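Local structure of hemin degrading factor (Pseudomonas aeruginosa, 4MF9) at residues A[66-80]-A[91-103]. The protein binds heme as a heme-trafficking protein of the HemS/ChuX family and has been identified as a heme-degrading enzyme. Sequence-based numbering, arbitrary orientation.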
loop_
_atom_site.group_PDB
_atom_site.type_symbol
_atom_site.label_atom_id
_atom_site.label_comp_id
_atom_site.label_asym_id
_atom_site.label_seq_id
_atom_site.Cartn_x
_atom_site.Cartn_y
_atom_site.Cartn_z
ATOM N N TRP A 66 18.180 2.006 4.547
ATOM C CA TRP A 66 16.856 2.475 4.989
ATOM C C TRP A 66 16.923 3.238 6.306
ATOM O O TRP A 66 16.174 4.182 6.520
ATOM C CB TRP A 66 15.847 1.315 5.073
ATOM C CG TRP A 66 15.920 0.420 3.879
ATOM C CD1 TRP A 66 16.215 -0.908 3.874
ATOM C CD2 TRP A 66 15.776 0.809 2.502
ATOM N NE1 TRP A 66 16.231 -1.380 2.583
ATOM C CE2 TRP A 66 15.965 -0.348 1.723
ATOM C CE3 TRP A 66 15.480 2.018 1.856
ATOM C CZ2 TRP A 66 15.873 -0.334 0.330
ATOM C CZ3 TRP A 66 15.389 2.032 0.474
ATOM C CH2 TRP A 66 15.589 0.864 -0.276
ATOM N N ALA A 67 17.841 2.835 7.179
ATOM C CA ALA A 67 17.996 3.477 8.483
ATOM C C ALA A 67 18.401 4.951 8.385
ATOM O O ALA A 67 17.996 5.751 9.221
ATOM C CB ALA A 67 18.986 2.710 9.336
ATOM N N ALA A 68 19.216 5.306 7.392
ATOM C CA ALA A 68 19.527 6.721 7.148
ATOM C C ALA A 68 18.478 7.419 6.264
ATOM O O ALA A 68 18.051 8.545 6.552
ATOM C CB ALA A 68 20.929 6.878 6.550
ATOM N N LEU A 69 18.077 6.759 5.182
ATOM C CA LEU A 69 17.159 7.358 4.204
ATOM C C LEU A 69 15.793 7.716 4.801
ATOM O O LEU A 69 15.328 8.850 4.670
ATOM C CB LEU A 69 16.996 6.405 3.012
ATOM C CG LEU A 69 16.197 6.747 1.748
ATOM C CD1 LEU A 69 14.793 6.192 1.835
ATOM C CD2 LEU A 69 16.169 8.245 1.452
ATOM N N LEU A 70 15.152 6.755 5.458
ATOM C CA LEU A 70 13.796 6.971 5.981
ATOM C C LEU A 70 13.641 8.154 6.950
ATOM O O LEU A 70 12.754 8.966 6.765
ATOM C CB LEU A 70 13.217 5.682 6.577
ATOM C CG LEU A 70 13.052 4.532 5.586
ATOM C CD1 LEU A 70 12.736 3.225 6.313
ATOM C CD2 LEU A 70 11.977 4.860 4.560
ATOM N N PRO A 71 14.505 8.263 7.982
ATOM C CA PRO A 71 14.391 9.456 8.835
ATOM C C PRO A 71 14.678 10.733 8.057
ATOM O O PRO A 71 14.033 11.758 8.295
ATOM C CB PRO A 71 15.487 9.245 9.894
ATOM C CG PRO A 71 15.751 7.796 9.888
ATOM C CD PRO A 71 15.538 7.341 8.473
ATOM N N ALA A 72 15.625 10.667 7.122
ATOM C CA ALA A 72 16.018 11.840 6.334
ATOM C C ALA A 72 14.871 12.422 5.510
ATOM O O ALA A 72 14.840 13.627 5.246
ATOM C CB ALA A 72 17.207 11.513 5.434
ATOM N N LEU A 73 13.923 11.611 5.127
ATOM C CA LEU A 73 12.832 12.120 4.359
ATOM C C LEU A 73 12.068 13.147 5.134
ATOM O O LEU A 73 11.371 13.902 4.584
ATOM C CB LEU A 73 11.910 11.016 3.891
ATOM C CG LEU A 73 12.485 10.020 2.926
ATOM C CD1 LEU A 73 11.551 8.871 2.559
ATOM C CD2 LEU A 73 13.041 10.637 1.701
ATOM N N GLY A 74 12.199 13.092 6.442
ATOM C CA GLY A 74 11.571 14.087 7.295
ATOM C C GLY A 74 12.116 15.487 7.064
ATOM O O GLY A 74 11.481 16.478 7.421
ATOM N N GLU A 75 13.286 15.571 6.474
ATOM C CA GLU A 75 13.942 16.821 6.170
ATOM C C GLU A 75 13.158 17.596 5.103
ATOM O O GLU A 75 13.292 18.742 4.959
ATOM C CB GLU A 75 15.398 16.553 5.776
ATOM C CG GLU A 75 16.314 16.126 6.932
ATOM C CD GLU A 75 17.617 15.401 6.538
ATOM O OE1 GLU A 75 17.980 15.343 5.372
ATOM O OE2 GLU A 75 18.288 14.856 7.432
ATOM N N LEU A 76 12.343 16.880 4.357
ATOM C CA LEU A 76 11.661 17.433 3.194
ATOM C C LEU A 76 10.365 18.172 3.511
ATOM O O LEU A 76 9.754 18.746 2.613
ATOM C CB LEU A 76 11.378 16.323 2.181
ATOM C CG LEU A 76 12.630 15.591 1.702
ATOM C CD1 LEU A 76 12.263 14.351 0.911
ATOM C CD2 LEU A 76 13.504 16.515 0.868
ATOM N N GLY A 77 9.943 18.164 4.772
ATOM C CA GLY A 77 8.677 18.783 5.132
ATOM C C GLY A 77 7.498 17.998 4.595
ATOM O O GLY A 77 7.616 16.802 4.342
ATOM N N PRO A 78 6.349 18.661 4.429
ATOM C CA PRO A 78 5.158 17.976 3.918
ATOM C C PRO A 78 5.393 17.384 2.537
ATOM O O PRO A 78 5.789 18.098 1.610
ATOM C CB PRO A 78 4.113 19.098 3.839
ATOM C CG PRO A 78 4.551 20.077 4.874
ATOM C CD PRO A 78 6.057 20.048 4.833
ATOM N N ILE A 79 5.144 16.085 2.414
ATOM C CA ILE A 79 5.252 15.395 1.141
ATOM C C ILE A 79 3.947 14.695 0.813
ATOM O O ILE A 79 2.951 14.808 1.546
ATOM C CB ILE A 79 6.377 14.340 1.177
ATOM C CG1 ILE A 79 6.386 13.596 2.515
ATOM C CG2 ILE A 79 7.737 14.998 0.931
ATOM C CD1 ILE A 79 5.475 12.348 2.562
ATOM N N MET A 80 3.946 13.954 -0.257
ATOM C CA MET A 80 2.893 13.031 -0.527
ATOM C C MET A 80 3.451 11.602 -0.667
ATOM O O MET A 80 4.334 11.363 -1.450
ATOM C CB MET A 80 2.159 13.436 -1.786
ATOM C CG MET A 80 0.981 12.610 -2.137
ATOM S SD MET A 80 1.265 11.159 -3.048
ATOM C CE MET A 80 1.495 11.700 -4.725
ATOM N N GLU A 91 -2.899 7.727 -1.596
ATOM C CA GLU A 91 -2.062 8.910 -1.553
ATOM C C GLU A 91 -2.336 9.753 -0.347
ATOM O O GLU A 91 -3.383 10.323 -0.224
ATOM C CB GLU A 91 -2.186 9.783 -2.823
ATOM C CG GLU A 91 -1.818 9.098 -4.087
ATOM C CD GLU A 91 -1.988 9.902 -5.374
ATOM O OE1 GLU A 91 -2.201 11.068 -5.390
ATOM O OE2 GLU A 91 -1.826 9.290 -6.364
ATOM N N ARG A 92 -1.362 9.905 0.526
ATOM C CA ARG A 92 -1.551 10.650 1.751
ATOM C C ARG A 92 -0.537 11.760 1.879
ATOM O O ARG A 92 0.596 11.565 1.600
ATOM C CB ARG A 92 -1.463 9.751 2.952
ATOM C CG ARG A 92 -2.092 10.241 4.222
ATOM C CD ARG A 92 -3.489 10.758 4.017
ATOM N NE ARG A 92 -4.206 10.995 5.270
ATOM C CZ ARG A 92 -4.117 12.073 6.004
ATOM N NH1 ARG A 92 -3.307 13.056 5.688
ATOM N NH2 ARG A 92 -4.814 12.145 7.109
ATOM N N LYS A 93 -0.958 12.914 2.337
ATOM C CA LYS A 93 -0.080 14.059 2.478
ATOM C C LYS A 93 0.249 14.385 3.915
ATOM O O LYS A 93 -0.595 14.246 4.766
ATOM C CB LYS A 93 -0.665 15.277 1.812
ATOM C CG LYS A 93 -0.810 15.184 0.338
ATOM C CD LYS A 93 -1.319 16.489 -0.176
ATOM C CE LYS A 93 -2.036 16.318 -1.473
ATOM N NZ LYS A 93 -2.532 17.634 -1.938
ATOM N N GLY A 94 1.494 14.786 4.153
ATOM C CA GLY A 94 1.976 15.146 5.476
ATOM C C GLY A 94 3.487 15.015 5.570
ATOM O O GLY A 94 4.130 14.503 4.661
ATOM N N PRO A 95 4.069 15.461 6.685
ATOM C CA PRO A 95 5.510 15.290 6.901
ATOM C C PRO A 95 5.886 13.820 7.113
ATOM O O PRO A 95 5.120 13.082 7.749
ATOM C CB PRO A 95 5.748 16.080 8.188
ATOM C CG PRO A 95 4.437 15.972 8.927
ATOM C CD PRO A 95 3.399 16.080 7.846
ATOM N N TYR A 96 7.039 13.394 6.599
ATOM C CA TYR A 96 7.470 11.993 6.762
ATOM C C TYR A 96 8.066 11.748 8.147
ATOM O O TYR A 96 9.284 11.652 8.307
ATOM C CB TYR A 96 8.472 11.589 5.667
ATOM C CG TYR A 96 8.406 10.127 5.248
ATOM C CD1 TYR A 96 7.552 9.713 4.222
ATOM C CD2 TYR A 96 9.201 9.163 5.871
ATOM C CE1 TYR A 96 7.496 8.381 3.831
ATOM C CE2 TYR A 96 9.148 7.834 5.487
ATOM C CZ TYR A 96 8.295 7.453 4.468
ATOM O OH TYR A 96 8.246 6.123 4.097
ATOM N N ARG A 97 7.208 11.680 9.134
ATOM C CA ARG A 97 7.553 11.403 10.522
ATOM C C ARG A 97 6.344 10.825 11.259
ATOM O O ARG A 97 5.256 11.012 10.793
ATOM C CB ARG A 97 7.940 12.686 11.211
ATOM C CG ARG A 97 6.797 13.637 11.334
ATOM C CD ARG A 97 7.053 14.721 12.344
ATOM N NE ARG A 97 6.108 15.782 12.148
ATOM C CZ ARG A 97 5.033 15.976 12.882
ATOM N NH1 ARG A 97 4.762 15.163 13.887
ATOM N NH2 ARG A 97 4.226 16.967 12.600
ATOM N N GLU A 98 6.547 10.136 12.374
ATOM C CA GLU A 98 7.808 9.922 13.025
ATOM C C GLU A 98 8.348 8.580 12.630
ATOM O O GLU A 98 7.655 7.632 12.726
ATOM C CB GLU A 98 7.647 9.983 14.551
ATOM C CG GLU A 98 7.153 11.284 15.136
ATOM C CD GLU A 98 8.168 12.425 15.007
ATOM O OE1 GLU A 98 9.393 12.145 14.994
ATOM O OE2 GLU A 98 7.742 13.605 14.913
ATOM N N VAL A 99 9.581 8.517 12.155
ATOM C CA VAL A 99 10.165 7.294 11.616
ATOM C C VAL A 99 10.975 6.515 12.653
ATOM O O VAL A 99 11.856 7.068 13.298
ATOM C CB VAL A 99 11.083 7.605 10.416
ATOM C CG1 VAL A 99 11.783 6.349 9.941
ATOM C CG2 VAL A 99 10.278 8.228 9.287
ATOM N N THR A 100 10.707 5.238 12.776
ATOM C CA THR A 100 11.549 4.340 13.536
ATOM C C THR A 100 11.870 3.137 12.696
ATOM O O THR A 100 11.012 2.652 11.993
ATOM C CB THR A 100 10.949 3.888 14.905
ATOM O OG1 THR A 100 9.736 3.188 14.692
ATOM C CG2 THR A 100 10.680 4.971 15.797
ATOM N N VAL A 101 13.109 2.673 12.767
ATOM C CA VAL A 101 13.568 1.491 12.043
ATOM C C VAL A 101 14.159 0.502 13.046
ATOM O O VAL A 101 14.975 0.885 13.895
ATOM C CB VAL A 101 14.638 1.858 10.986
ATOM C CG1 VAL A 101 15.190 0.608 10.311
ATOM C CG2 VAL A 101 14.047 2.816 9.949
ATOM N N SER A 102 13.758 -0.764 12.946
ATOM C CA SER A 102 14.164 -1.781 13.926
ATOM C C SER A 102 15.679 -2.020 13.973
ATOM O O SER A 102 16.416 -1.668 13.039
ATOM C CB SER A 102 13.426 -3.098 13.675
ATOM O OG SER A 102 13.835 -3.689 12.453
ATOM N N ALA A 103 16.141 -2.666 15.028
ATOM C CA ALA A 103 17.573 -2.892 15.229
ATOM C C ALA A 103 18.169 -3.724 14.139
ATOM O O ALA A 103 19.256 -3.482 13.713
ATOM C CB ALA A 103 17.791 -3.580 16.541
HETATM O O HOH W 1 11.656 11.718 9.528
HETATM O O HOH W 2 9.031 14.966 5.423
#
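The side chains of L73 and Y96 run alongside each other in the same direction, a worked example of an aromatic ring filling the corner between two chain segments. L73 CD1 stands over the centre of the Y96 ring, 3.9 Å from its centroid, in a CH-pi contact. I79 CD1 meets the same ring at its edge, 3.7 Å from Y96 CD1. With chi1 at 41°, CG1 of I79 sits over its own backbone, flanked by N and C, and CD1 is carried to the ring edge. The apolar seam continues along the helix, where L70 CB rests 3.7 Å from V99 CG1 and L70 CD1 meets V101 CG2. In the hairpin of strands 78-84 and 88-93, M80 CG lies anti to the backbone N (chi1 -176°); bends at the next two torsions lay SD 3.7 Å from E91 CB.

Backbone bonds join the two segments at I79 and G94, an antiparallel hydrogen-bonded pair: the nearly straight I79 N to G94 O bond measures 2.9 Å, and G94 N returns to I79 O. Two waters extend the polar link. One donates to both P71 O and Y96 O; the other donates to L73 O and G77 O while accepting from the N of Y96, the residue at the centre of an inverse gamma turn.

The hairpin belongs to one large sheet; the chain turns a corner at G94, and strand 99-101 edges the second sheet, nearly antiparallel to helix 66-72. The Y96 side chain lies between the two sheets, touching V155 of strand 151-157 in the first and L117 and L119 of strand 117-120 in the second, while its hydroxyl is hydrogen-bonded to H153 NE2.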